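Side-chain contacts in putative (Helicobacter pylori, PDB 4O8S), which belongs to the nucleotidyltransferase superfamily, is related to AbiEii-type toxins and probably transfers a nucleotidyl group from a nucleoside triphosphate: residues I129-N132 and K133-C137; D152-F155 and L156-Y160; K191-A194 and L195-Q198; D201-E204 and T205-L209. All coordinates share one frame; numbering follows the deposited sequence.

Contact 1: I129-N132 and K133-C137; sequences IIDN and KLCAC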
ATOM      1  N   ILE A 129       7.434   2.127  -0.387  1.00 27.12           N
ATOM      2  CA  ILE A 129       6.050   2.361  -0.003  1.00 28.74           C
ATOM      3  C   ILE A 129       5.898   3.683   0.762  1.00 29.39           C
ATOM      4  O   ILE A 129       4.967   4.450   0.500  1.00 30.32           O
ATOM      5  CB  ILE A 129       5.476   1.179   0.788  1.00 30.20           C
ATOM      6  CG1 ILE A 129       5.557  -0.087  -0.086  1.00 26.57           C
ATOM      7  CG2 ILE A 129       4.032   1.483   1.200  1.00 26.97           C
ATOM      8  CD1 ILE A 129       5.377  -1.409   0.670  1.00 30.55           C
ATOM      9  N   ILE A 130       6.807   3.952   1.693  1.00 28.62           N
ATOM     10  CA  ILE A 130       6.784   5.199   2.459  1.00 30.58           C
ATOM     11  C   ILE A 130       6.892   6.396   1.511  1.00 33.95           C
ATOM     12  O   ILE A 130       6.111   7.349   1.602  1.00 32.69           O
ATOM     13  CB  ILE A 130       7.976   5.276   3.457  1.00 31.59           C
ATOM     14  CG1 ILE A 130       7.902   4.148   4.496  1.00 32.30           C
ATOM     15  CG2 ILE A 130       7.968   6.604   4.190  1.00 30.39           C
ATOM     16  CD1 ILE A 130       9.075   4.127   5.448  1.00 30.34           C
ATOM     17  N   ASP A 131       7.886   6.343   0.626  1.00 34.81           N
ATOM     18  CA  ASP A 131       8.177   7.414  -0.338  1.00 35.62           C
ATOM     19  C   ASP A 131       6.937   7.715  -1.190  1.00 38.67           C
ATOM     20  O   ASP A 131       6.530   8.875  -1.335  1.00 35.52           O
ATOM     21  CB  ASP A 131       9.366   6.979  -1.204  1.00 37.50           C
ATOM     22  CG  ASP A 131       9.894   8.086  -2.118  1.00 43.98           C
ATOM     23  OD1 ASP A 131       9.768   9.290  -1.792  1.00 40.57           O
ATOM     24  OD2 ASP A 131      10.464   7.731  -3.174  1.00 48.08           O
ATOM     25  N   ASN A 132       6.316   6.666  -1.720  1.00 33.06           N
ATOM     26  CA  ASN A 132       5.106   6.841  -2.509  1.00 35.20           C
ATOM     27  C   ASN A 132       3.904   7.332  -1.707  1.00 38.57           C
ATOM     28  O   ASN A 132       3.047   8.032  -2.244  1.00 37.36           O
ATOM     29  CB  ASN A 132       4.753   5.552  -3.244  1.00 34.29           C
ATOM     30  CG  ASN A 132       5.788   5.186  -4.296  1.00 38.30           C
ATOM     31  OD1 ASN A 132       6.624   6.012  -4.662  1.00 37.99           O
ATOM     32  ND2 ASN A 132       5.737   3.947  -4.782  1.00 37.06           N
ATOM     33  N   LYS A 133       3.816   6.962  -0.431  1.00 31.65           N
ATOM     34  CA  LYS A 133       2.719   7.461   0.402  1.00 33.20           C
ATOM     35  C   LYS A 133       2.874   8.961   0.641  1.00 33.10           C
ATOM     36  O   LYS A 133       1.910   9.720   0.565  1.00 35.63           O
ATOM     37  CB  LYS A 133       2.666   6.717   1.745  1.00 34.42           C
ATOM     38  CG  LYS A 133       1.839   5.448   1.718  1.00 33.84           C
ATOM     39  CD  LYS A 133       0.362   5.793   1.833  1.00 35.36           C
ATOM     40  CE  LYS A 133      -0.502   4.573   1.573  1.00 32.43           C
ATOM     41  NZ  LYS A 133      -1.955   4.884   1.795  1.00 33.16           N
ATOM     42  N   LEU A 134       4.093   9.392   0.914  1.00 34.20           N
ATOM     43  CA  LEU A 134       4.341  10.807   1.172  1.00 36.57           C
ATOM     44  C   LEU A 134       4.092  11.658  -0.074  1.00 43.06           C
ATOM     45  O   LEU A 134       3.530  12.751   0.028  1.00 42.33           O
ATOM     46  CB  LEU A 134       5.754  11.017   1.705  1.00 35.88           C
ATOM     47  CG  LEU A 134       5.918  10.534   3.154  1.00 38.40           C
ATOM     48  CD1 LEU A 134       7.382  10.439   3.541  1.00 34.17           C
ATOM     49  CD2 LEU A 134       5.170  11.459   4.100  1.00 40.09           C
ATOM     50  N   CYS A 135       4.490  11.150  -1.242  1.00 41.18           N
ATOM     51  CA  CYS A 135       4.217  11.840  -2.501  1.00 41.77           C
ATOM     52  C   CYS A 135       2.720  12.029  -2.681  1.00 43.02           C
ATOM     53  O   CYS A 135       2.252  13.130  -2.968  1.00 48.44           O
ATOM     54  CB  CYS A 135       4.781  11.053  -3.684  1.00 39.57           C
ATOM     55  SG  CYS A 135       6.568  11.126  -3.803  1.00 48.65           S
ATOM     56  N   ALA A 136       1.966  10.956  -2.473  1.00 40.26           N
ATOM     57  CA  ALA A 136       0.534  10.970  -2.731  1.00 40.61           C
ATOM     58  C   ALA A 136      -0.257  11.847  -1.773  1.00 44.30           C
ATOM     59  O   ALA A 136      -1.294  12.385  -2.142  1.00 45.95           O
ATOM     60  CB  ALA A 136      -0.034   9.540  -2.717  1.00 42.45           C
ATOM     61  N   CYS A 137       0.184  11.962  -0.528  1.00 48.29           N
ATOM     62  CA  CYS A 137      -0.626  12.701   0.432  1.00 43.48           C
ATOM     63  C   CYS A 137       0.002  14.018   0.852  1.00 47.08           C
ATOM     64  O   CYS A 137      -0.651  14.815   1.524  1.00 50.30           O
ATOM     65  CB  CYS A 137      -0.930  11.854   1.671  1.00 46.27           C
ATOM     66  SG  CYS A 137       0.465  11.709   2.826  1.00 44.68           S
TER
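I130 and L134 meet on the buried side of helix 126-139, one turn apart. I130 CG2 lies 3.9 Å from L134 CD1. The two side chains run side by side and point the same way. In L134 the CG branch is anti to the carbonyl carbon (chi1 -73°), which lays it over the previous turn, and CG comes within 3.5 Å of I130 O. L168 and F164 press on I130 from outside, and L153 packs on L134.

K133 shares the buried side. Its CG passes 3.5 Å from I129 O. The chain then bends at chi2 (-80°) and leads NZ off the helix to salt bridges with E30, D149 and D152. The backbone beneath is regular alpha-helix. The amides of K133, L134, C135 and A136 each donate to the carbonyl four residues back, with the L134 N to I130 O bond at 3.0 Å. A wider, pi-type turn follows at 135-137.

The other side is looser and partly exposed. D131 OD1 stands 4.2 Å from C135 SG, a marginal approach, and the carboxylate is instead engaged in a salt bridge with R171 of helix 166-176. Apart from its backbone bond, A136 adds a CB contact, 3.5 Å from N132 O. N132 itself is partly exposed.

Contact 2: D152-F155 and L156-Y160; sequences DLHF and LAKHY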
ATOM      1  N   ASP A 152      -1.913   4.585   7.245  1.00 31.37           N
ATOM      2  CA  ASP A 152      -0.782   3.789   6.796  1.00 31.75           C
ATOM      3  C   ASP A 152       0.550   4.383   7.210  1.00 30.81           C
ATOM      4  O   ASP A 152       1.448   3.643   7.648  1.00 29.56           O
ATOM      5  CB  ASP A 152      -0.830   3.582   5.285  1.00 33.15           C
ATOM      6  CG  ASP A 152      -2.105   2.900   4.840  1.00 31.75           C
ATOM      7  OD1 ASP A 152      -2.759   2.264   5.688  1.00 32.22           O
ATOM      8  OD2 ASP A 152      -2.454   2.998   3.642  1.00 31.40           O
ATOM      9  N   LEU A 153       0.691   5.705   7.082  1.00 29.70           N
ATOM     10  CA  LEU A 153       1.941   6.360   7.475  1.00 30.07           C
ATOM     11  C   LEU A 153       2.181   6.240   8.981  1.00 32.91           C
ATOM     12  O   LEU A 153       3.319   6.082   9.421  1.00 30.60           O
ATOM     13  CB  LEU A 153       1.970   7.829   7.045  1.00 33.09           C
ATOM     14  CG  LEU A 153       2.350   8.044   5.569  1.00 33.79           C
ATOM     15  CD1 LEU A 153       2.278   9.528   5.216  1.00 28.21           C
ATOM     16  CD2 LEU A 153       3.747   7.498   5.310  1.00 29.11           C
ATOM     17  N   HIS A 154       1.099   6.309   9.757  1.00 31.14           N
ATOM     18  CA  HIS A 154       1.166   6.105  11.198  1.00 32.38           C
ATOM     19  C   HIS A 154       1.604   4.669  11.496  1.00 32.76           C
ATOM     20  O   HIS A 154       2.486   4.446  12.320  1.00 31.67           O
ATOM     21  CB  HIS A 154      -0.197   6.414  11.819  1.00 31.42           C
ATOM     22  CG  HIS A 154      -0.311   6.032  13.259  1.00 37.33           C
ATOM     23  ND1 HIS A 154      -0.680   4.765  13.667  1.00 37.24           N
ATOM     24  CD2 HIS A 154      -0.119   6.753  14.392  1.00 35.62           C
ATOM     25  CE1 HIS A 154      -0.701   4.722  14.989  1.00 38.97           C
ATOM     26  NE2 HIS A 154      -0.364   5.915  15.452  1.00 38.40           N
ATOM     27  N   PHE A 155       1.000   3.701  10.802  1.00 27.47           N
ATOM     28  CA  PHE A 155       1.368   2.296  10.937  1.00 26.93           C
ATOM     29  C   PHE A 155       2.847   2.097  10.631  1.00 30.13           C
ATOM     30  O   PHE A 155       3.558   1.341  11.329  1.00 29.65           O
ATOM     31  CB  PHE A 155       0.545   1.452   9.959  1.00 27.86           C
ATOM     32  CG  PHE A 155       1.037   0.037   9.812  1.00 25.59           C
ATOM     33  CD1 PHE A 155       0.661  -0.943  10.732  1.00 25.75           C
ATOM     34  CD2 PHE A 155       1.888  -0.319   8.762  1.00 24.95           C
ATOM     35  CE1 PHE A 155       1.122  -2.240  10.617  1.00 27.92           C
ATOM     36  CE2 PHE A 155       2.364  -1.628   8.643  1.00 25.95           C
ATOM     37  CZ  PHE A 155       1.975  -2.597   9.568  1.00 24.13           C
ATOM     38  N   LEU A 156       3.304   2.745   9.562  1.00 25.88           N
ATOM     39  CA  LEU A 156       4.696   2.629   9.138  1.00 28.45           C
ATOM     40  C   LEU A 156       5.660   3.254  10.154  1.00 28.80           C
ATOM     41  O   LEU A 156       6.664   2.648  10.502  1.00 26.97           O
ATOM     42  CB  LEU A 156       4.879   3.269   7.754  1.00 27.55           C
ATOM     43  CG  LEU A 156       4.300   2.370   6.640  1.00 27.82           C
ATOM     44  CD1 LEU A 156       4.112   3.153   5.366  1.00 23.55           C
ATOM     45  CD2 LEU A 156       5.221   1.172   6.376  1.00 26.35           C
ATOM     46  N   ALA A 157       5.363   4.463  10.620  1.00 23.34           N
ATOM     47  CA  ALA A 157       6.215   5.116  11.611  1.00 28.71           C
ATOM     48  C   ALA A 157       6.253   4.316  12.915  1.00 32.30           C
ATOM     49  O   ALA A 157       7.290   4.245  13.592  1.00 35.62           O
ATOM     50  CB  ALA A 157       5.721   6.542  11.876  1.00 27.19           C
ATOM     51  N   LYS A 158       5.126   3.707  13.265  1.00 34.17           N
ATOM     52  CA  LYS A 158       5.024   2.981  14.527  1.00 36.59           C
ATOM     53  C   LYS A 158       5.737   1.629  14.489  1.00 38.23           C
ATOM     54  O   LYS A 158       6.397   1.243  15.458  1.00 37.22           O
ATOM     55  CB  LYS A 158       3.548   2.775  14.897  1.00 35.87           C
ATOM     56  CG  LYS A 158       3.306   2.275  16.337  1.00 41.00           C
ATOM     57  CD  LYS A 158       1.812   2.027  16.585  1.00 45.04           C
ATOM     58  CE  LYS A 158       1.533   1.621  18.033  1.00 54.03           C
ATOM     59  NZ  LYS A 158       1.151   2.795  18.883  1.00 56.49           N
ATOM     60  N   HIS A 159       5.591   0.895  13.386  1.00 29.12           N
ATOM     61  CA  HIS A 159       6.088  -0.477  13.347  1.00 31.36           C
ATOM     62  C   HIS A 159       7.307  -0.678  12.459  1.00 33.46           C
ATOM     63  O   HIS A 159       7.974  -1.722  12.534  1.00 30.80           O
ATOM     64  CB  HIS A 159       4.978  -1.428  12.910  1.00 30.27           C
ATOM     65  CG  HIS A 159       3.782  -1.397  13.806  1.00 35.44           C
ATOM     66  ND1 HIS A 159       3.758  -2.023  15.035  1.00 37.66           N
ATOM     67  CD2 HIS A 159       2.570  -0.807  13.659  1.00 33.17           C
ATOM     68  CE1 HIS A 159       2.577  -1.832  15.600  1.00 41.10           C
ATOM     69  NE2 HIS A 159       1.840  -1.093  14.788  1.00 39.63           N
ATOM     70  N   TYR A 160       7.607   0.298  11.609  1.00 31.36           N
ATOM     71  CA  TYR A 160       8.745   0.123  10.710  1.00 32.34           C
ATOM     72  C   TYR A 160       9.667   1.328  10.708  1.00 33.65           C
ATOM     73  O   TYR A 160      10.194   1.712   9.659  1.00 33.30           O
ATOM     74  CB  TYR A 160       8.258  -0.176   9.290  1.00 30.38           C
ATOM     75  CG  TYR A 160       7.609  -1.526   9.162  1.00 29.49           C
ATOM     76  CD1 TYR A 160       8.372  -2.660   8.919  1.00 31.74           C
ATOM     77  CD2 TYR A 160       6.235  -1.674   9.287  1.00 26.81           C
ATOM     78  CE1 TYR A 160       7.783  -3.910   8.802  1.00 30.58           C
ATOM     79  CE2 TYR A 160       5.635  -2.924   9.171  1.00 26.93           C
ATOM     80  CZ  TYR A 160       6.421  -4.034   8.936  1.00 26.63           C
ATOM     81  OH  TYR A 160       5.845  -5.286   8.812  1.00 28.01           O
TER
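L156, A157, K158 and H159 donate their backbone N-H groups in turn to the carbonyls of D152, L153, H154 and F155. The four bonds are 2.8 to 2.9 Å long from N to O, and the alpha-helical bonding of helix 147-159 runs on to H159. Y160 is the first residue to leave helical backbone angles. Its N still bonds to L156 O.

F155 carries most of the side-chain contact. Its CG is anti to the backbone N (chi1 168°), and this carries the ring out from the helix, where H159 and Y160 of the next turn come up to it. The three rings form an aromatic cluster. F155 CD1 is 3.5 Å from H159 CD2, with the ring planes at 44°. On the Y160 side, F155 CE2 approaches Y160 CE2 to 3.6 Å. F155 reaches Y160 at the edge of the tyrosine ring, and the planes stand at 52°. Both pairs are oblique. F155 O lies at the edge of the H159 ring, near its plane, 3.3 Å from H159 CD2. L156 CG lies 3.3 Å from D152 O and touches the ring of F155 more loosely.

H154 and K158 run side by side, with H154 CE1 4.0 Å from K158 CD. Both polar ends reach E208 of helix 202-231, NE2 of H154 by a probable hydrogen bond and NZ of K158 by a salt bridge. The D152 carboxylate pairs with K133 and R41, and Y160 OH bonds to Y37 O. L153 faces helix 126-139, L156 leans on L33 of helix 29-36, and A157 packs against L209 of helix 202-231.

Contact 3: K191-A194 and L195-Q198; sequences KLDA and LLNQ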
ATOM      1  N   LYS A 191     -14.908   9.127   8.564  1.00 48.94           N
ATOM      2  CA  LYS A 191     -16.251   8.679   8.930  1.00 48.65           C
ATOM      3  C   LYS A 191     -16.973   7.978   7.779  1.00 44.73           C
ATOM      4  O   LYS A 191     -17.816   7.101   7.997  1.00 47.45           O
ATOM      5  CB  LYS A 191     -17.084   9.860   9.445  1.00 54.67           C
ATOM      6  CG  LYS A 191     -16.434  10.586  10.624  1.00 54.08           C
ATOM      7  CD  LYS A 191     -16.271   9.665  11.829  1.00 57.78           C
ATOM      8  CE  LYS A 191     -15.457  10.339  12.938  1.00 63.12           C
ATOM      9  NZ  LYS A 191     -14.929   9.380  13.974  1.00 66.50           N
ATOM     10  N   LEU A 192     -16.625   8.364   6.556  1.00 43.31           N
ATOM     11  CA  LEU A 192     -17.227   7.789   5.360  1.00 47.00           C
ATOM     12  C   LEU A 192     -16.503   6.532   4.872  1.00 49.08           C
ATOM     13  O   LEU A 192     -17.077   5.734   4.134  1.00 50.03           O
ATOM     14  CB  LEU A 192     -17.267   8.838   4.243  1.00 51.11           C
ATOM     15  CG  LEU A 192     -18.222  10.015   4.469  1.00 51.77           C
ATOM     16  CD1 LEU A 192     -18.074  11.050   3.361  1.00 53.45           C
ATOM     17  CD2 LEU A 192     -19.652   9.508   4.553  1.00 49.90           C
ATOM     18  N   ASP A 193     -15.247   6.352   5.282  1.00 43.56           N
ATOM     19  CA  ASP A 193     -14.470   5.188   4.850  1.00 40.39           C
ATOM     20  C   ASP A 193     -14.759   3.953   5.721  1.00 43.52           C
ATOM     21  O   ASP A 193     -14.362   3.896   6.896  1.00 44.12           O
ATOM     22  CB  ASP A 193     -12.975   5.527   4.883  1.00 41.84           C
ATOM     23  CG  ASP A 193     -12.111   4.490   4.167  1.00 39.12           C
ATOM     24  OD1 ASP A 193     -12.550   3.333   4.006  1.00 38.96           O
ATOM     25  OD2 ASP A 193     -10.978   4.839   3.771  1.00 41.84           O
ATOM     26  N   ALA A 194     -15.423   2.955   5.139  1.00 46.42           N
ATOM     27  CA  ALA A 194     -15.787   1.732   5.862  1.00 47.56           C
ATOM     28  C   ALA A 194     -14.591   0.853   6.238  1.00 46.82           C
ATOM     29  O   ALA A 194     -14.724  -0.061   7.057  1.00 45.66           O
ATOM     30  CB  ALA A 194     -16.798   0.918   5.065  1.00 50.22           C
ATOM     31  N   LEU A 195     -13.433   1.112   5.632  1.00 47.48           N
ATOM     32  CA  LEU A 195     -12.217   0.383   5.998  1.00 45.51           C
ATOM     33  C   LEU A 195     -11.549   0.998   7.242  1.00 43.94           C
ATOM     34  O   LEU A 195     -10.645   0.397   7.840  1.00 46.39           O
ATOM     35  CB  LEU A 195     -11.243   0.313   4.809  1.00 41.90           C
ATOM     36  CG  LEU A 195     -11.761  -0.406   3.545  1.00 45.76           C
ATOM     37  CD1 LEU A 195     -10.638  -0.715   2.557  1.00 43.31           C
ATOM     38  CD2 LEU A 195     -12.508  -1.680   3.896  1.00 45.54           C
ATOM     39  N   LEU A 196     -12.019   2.181   7.642  1.00 38.58           N
ATOM     40  CA  LEU A 196     -11.406   2.940   8.733  1.00 40.13           C
ATOM     41  C   LEU A 196     -12.358   3.311   9.862  1.00 41.63           C
ATOM     42  O   LEU A 196     -11.947   3.376  11.029  1.00 38.83           O
ATOM     43  CB  LEU A 196     -10.799   4.238   8.195  1.00 39.70           C
ATOM     44  CG  LEU A 196      -9.752   4.167   7.084  1.00 39.98           C
ATOM     45  CD1 LEU A 196      -9.419   5.566   6.591  1.00 34.56           C
ATOM     46  CD2 LEU A 196      -8.496   3.441   7.568  1.00 37.27           C
ATOM     47  N   ASN A 197     -13.614   3.585   9.516  1.00 48.93           N
ATOM     48  CA  ASN A 197     -14.528   4.242  10.453  1.00 50.22           C
ATOM     49  C   ASN A 197     -14.800   3.489  11.755  1.00 52.11           C
ATOM     50  O   ASN A 197     -15.177   4.104  12.753  1.00 54.92           O
ATOM     51  CB  ASN A 197     -15.839   4.692   9.765  1.00 50.00           C
ATOM     52  CG  ASN A 197     -16.579   3.555   9.071  1.00 52.63           C
ATOM     53  OD1 ASN A 197     -16.441   2.386   9.438  1.00 55.40           O
ATOM     54  ND2 ASN A 197     -17.383   3.899   8.060  1.00 51.81           N
ATOM     55  N   GLN A 198     -14.597   2.174  11.756  1.00 51.66           N
ATOM     56  CA  GLN A 198     -14.804   1.387  12.972  1.00 52.40           C
ATOM     57  C   GLN A 198     -13.512   1.110  13.750  1.00 54.17           C
ATOM     58  O   GLN A 198     -13.564   0.581  14.860  1.00 55.30           O
ATOM     59  CB  GLN A 198     -15.501   0.062  12.649  1.00 56.66           C
ATOM     60  CG  GLN A 198     -16.899   0.215  12.055  1.00 59.47           C
ATOM     61  CD  GLN A 198     -17.792   1.104  12.908  1.00 66.33           C
ATOM     62  OE1 GLN A 198     -18.085   2.250  12.541  1.00 66.56           O
ATOM     63  NE2 GLN A 198     -18.227   0.582  14.059  1.00 66.64           N
TER
HETATM   64  O   HOH W   1     -13.540   0.334   9.796  1.00 43.07           O
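D193 and the residues after it are joined first by backbone bonds. D193 O accepts from two amides. L196 N is 3.0 Å from D193 O and comes in from above the carbonyl plane. N197 N is 2.7 Å from D193 O and approaches almost straight on, with a C=O...N angle of 175°. Two donors thus grip one oxygen and curl the chain into a tight turn, in the loop that leads from helix 179-192 to helix 202-231.

Side-chain bonds add to this. D193 OD1 accepts from L195 N at 2.9 Å, and the donor sits above the carboxylate plane. A side-chain oxygen bonded to the amide two residues on defines an Asx turn. Here it lies inside the larger backbone turn, and together they make an Asx motif. N197 works in the reverse direction. Its CG sits between the backbone N and the carbonyl carbon (chi1 56°), a torsion that lets ND2 reach back to K191 O in the last turn of the helix and donate to it at 3.2 Å. K191 O lies near the amide plane of N197, whereas ND2 stands above the plane of the carbonyl.

One water links A194 to Q198. It donates to A194 O and accepts from Q198 N, 2.9 Å away.

Van der Waals contacts surround the D193 carboxylate. L196 crosses it at a slant, with CD1 3.3 Å from D193 OD2. L195 CB lies 3.4 Å from D193 OD1. OD2 has its polar partner in R148 of helix 147-159, to which it is joined by a salt bridge. L196 also rests on A147 and F151 of the same helix, and L195 touches R148.

Contact 4: D201-E204 and T205-L209; sequences DLEE and TALEL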
ATOM      1  N   ASP A 201      -8.997   5.995  15.462  1.00 43.26           N
ATOM      2  CA  ASP A 201      -9.198   7.190  16.275  1.00 43.67           C
ATOM      3  C   ASP A 201      -8.347   8.249  15.592  1.00 44.75           C
ATOM      4  O   ASP A 201      -7.117   8.284  15.778  1.00 44.07           O
ATOM      5  CB  ASP A 201      -8.728   6.951  17.718  1.00 47.12           C
ATOM      6  CG  ASP A 201      -8.944   8.163  18.631  1.00 53.49           C
ATOM      7  OD1 ASP A 201      -8.780   9.327  18.183  1.00 47.72           O
ATOM      8  OD2 ASP A 201      -9.268   7.941  19.822  1.00 57.06           O
ATOM      9  N   LEU A 202      -8.996   9.093  14.791  1.00 41.94           N
ATOM     10  CA  LEU A 202      -8.294  10.065  13.962  1.00 42.48           C
ATOM     11  C   LEU A 202      -7.452  11.039  14.786  1.00 45.25           C
ATOM     12  O   LEU A 202      -6.282  11.296  14.452  1.00 42.51           O
ATOM     13  CB  LEU A 202      -9.274  10.828  13.066  1.00 42.00           C
ATOM     14  CG  LEU A 202      -8.635  11.986  12.289  1.00 43.87           C
ATOM     15  CD1 LEU A 202      -7.455  11.503  11.482  1.00 40.65           C
ATOM     16  CD2 LEU A 202      -9.641  12.659  11.371  1.00 46.53           C
ATOM     17  N   GLU A 203      -8.037  11.578  15.854  1.00 43.88           N
ATOM     18  CA  GLU A 203      -7.318  12.507  16.723  1.00 46.04           C
ATOM     19  C   GLU A 203      -6.063  11.874  17.331  1.00 42.47           C
ATOM     20  O   GLU A 203      -4.980  12.449  17.267  1.00 43.23           O
ATOM     21  CB  GLU A 203      -8.238  13.031  17.840  1.00 52.22           C
ATOM     22  CG  GLU A 203      -8.886  14.397  17.565  1.00 61.72           C
ATOM     23  CD  GLU A 203      -7.933  15.580  17.805  1.00 71.37           C
ATOM     24  OE1 GLU A 203      -6.718  15.341  18.024  1.00 67.22           O
ATOM     25  OE2 GLU A 203      -8.400  16.750  17.771  1.00 75.22           O
ATOM     26  N   GLU A 204      -6.211  10.690  17.920  1.00 39.70           N
ATOM     27  CA  GLU A 204      -5.084  10.010  18.559  1.00 42.34           C
ATOM     28  C   GLU A 204      -4.010   9.692  17.520  1.00 40.28           C
ATOM     29  O   GLU A 204      -2.822   9.950  17.746  1.00 39.14           O
ATOM     30  CB  GLU A 204      -5.545   8.733  19.279  1.00 43.14           C
ATOM     31  CG  GLU A 204      -4.445   8.014  20.076  1.00 52.36           C
ATOM     32  CD  GLU A 204      -4.935   6.738  20.768  1.00 61.89           C
ATOM     33  OE1 GLU A 204      -5.681   6.843  21.770  1.00 67.34           O
ATOM     34  OE2 GLU A 204      -4.568   5.629  20.309  1.00 67.75           O
ATOM     35  N   THR A 205      -4.435   9.161  16.377  1.00 36.74           N
ATOM     36  CA  THR A 205      -3.506   8.839  15.291  1.00 36.99           C
ATOM     37  C   THR A 205      -2.730  10.078  14.846  1.00 33.14           C
ATOM     38  O   THR A 205      -1.511  10.029  14.668  1.00 33.75           O
ATOM     39  CB  THR A 205      -4.245   8.237  14.076  1.00 36.28           C
ATOM     40  OG1 THR A 205      -4.786   6.956  14.429  1.00 34.76           O
ATOM     41  CG2 THR A 205      -3.284   8.084  12.878  1.00 33.40           C
ATOM     42  N   ALA A 206      -3.435  11.191  14.681  1.00 36.36           N
ATOM     43  CA  ALA A 206      -2.808  12.423  14.217  1.00 38.66           C
ATOM     44  C   ALA A 206      -1.762  12.923  15.215  1.00 42.79           C
ATOM     45  O   ALA A 206      -0.643  13.294  14.829  1.00 41.99           O
ATOM     46  CB  ALA A 206      -3.863  13.482  13.986  1.00 41.94           C
ATOM     47  N   LEU A 207      -2.132  12.941  16.494  1.00 40.13           N
ATOM     48  CA  LEU A 207      -1.221  13.373  17.551  1.00 41.95           C
ATOM     49  C   LEU A 207      -0.024  12.457  17.627  1.00 38.74           C
ATOM     50  O   LEU A 207       1.115  12.918  17.648  1.00 38.74           O
ATOM     51  CB  LEU A 207      -1.925  13.370  18.916  1.00 43.53           C
ATOM     52  CG  LEU A 207      -2.866  14.550  19.156  1.00 53.76           C
ATOM     53  CD1 LEU A 207      -3.671  14.369  20.446  1.00 56.19           C
ATOM     54  CD2 LEU A 207      -2.054  15.840  19.197  1.00 52.64           C
ATOM     55  N   GLU A 208      -0.291  11.158  17.671  1.00 37.59           N
ATOM     56  CA  GLU A 208       0.772  10.183  17.818  1.00 40.02           C
ATOM     57  C   GLU A 208       1.769  10.216  16.652  1.00 41.83           C
ATOM     58  O   GLU A 208       2.988  10.102  16.873  1.00 40.74           O
ATOM     59  CB  GLU A 208       0.200   8.775  18.017  1.00 41.60           C
ATOM     60  CG  GLU A 208       1.294   7.765  18.329  1.00 49.67           C
ATOM     61  CD  GLU A 208       0.764   6.396  18.694  1.00 52.96           C
ATOM     62  OE1 GLU A 208      -0.372   6.066  18.286  1.00 43.31           O
ATOM     63  OE2 GLU A 208       1.500   5.648  19.389  1.00 57.86           O
ATOM     64  N   LEU A 209       1.268  10.383  15.423  1.00 37.56           N
ATOM     65  CA  LEU A 209       2.159  10.451  14.258  1.00 35.45           C
ATOM     66  C   LEU A 209       3.071  11.674  14.286  1.00 33.15           C
ATOM     67  O   LEU A 209       4.271  11.557  14.014  1.00 35.79           O
ATOM     68  CB  LEU A 209       1.390  10.413  12.925  1.00 34.79           C
ATOM     69  CG  LEU A 209       2.317  10.627  11.712  1.00 33.67           C
ATOM     70  CD1 LEU A 209       3.382   9.527  11.646  1.00 30.42           C
ATOM     71  CD2 LEU A 209       1.547  10.742  10.386  1.00 34.58           C
TER
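E203 and L207 touch through a flat group. The E203 chain bends at chi2 (-79°), and its carboxylate OE1 ends 4.0 Å from L207 CD1. The two side chains cross at a slant. A second carboxylate, that of D201, turns a face to the backbone: E204 N approaches D201 OD1 from above its plane at 2.9 Å, with a nearly straight N-H...O angle of 172°. The carboxylates of E204 and E208 lie one turn apart, with E204 OE2 4.7 Å from E208 OE1. These like charges probably repel weakly, but K158 of helix 147-159 forms a salt bridge with E208 and would offset its charge. H154 of the same helix probably hydrogen-bonds to E208 as well.

D201 is the N-cap of helix 202-231, and its bond to E204 N takes up an amide of the first turn, which has no helical carbonyl partner before it. Its backbone also serves the helix start, since T205 N donates to D201 O at 2.9 Å. In T205, OG1 sits beside the backbone N (chi1 -67°) and comes within 3.0 Å of the same D201 O. Further on, the bonds from A206, L207 and E208 to L202, E203 and E204 continue as regular alpha-helix.

E203, E204 and L207 lie on the exposed side. L202 is buried against L187 and V190 of helix 179-192 and L150 of helix 147-159.

Overall arrangement
Helix 147-159 ties most of the set together. Contact 2 meets contact 1 through K133 NZ and D152 OD2, 2.7 Å apart, and contact 4 through H154 NE2 and E208 OE1, probably a hydrogen bond at 2.8 Å. D193 of contact 3 reaches the same helix through R148, but contacts 2 and 3 stay about 6 Å apart at their nearest atoms. Contact 3 adjoins contact 4 in sequence and lies farthest from contact 1, about 21 Å between centres. No ligand marks the active site. K133 pairs with E30, in the first turn of helix 29-36 beside the mixed sheet, where this superfamily usually binds nucleotide, so K133 and D152 may lie near that site.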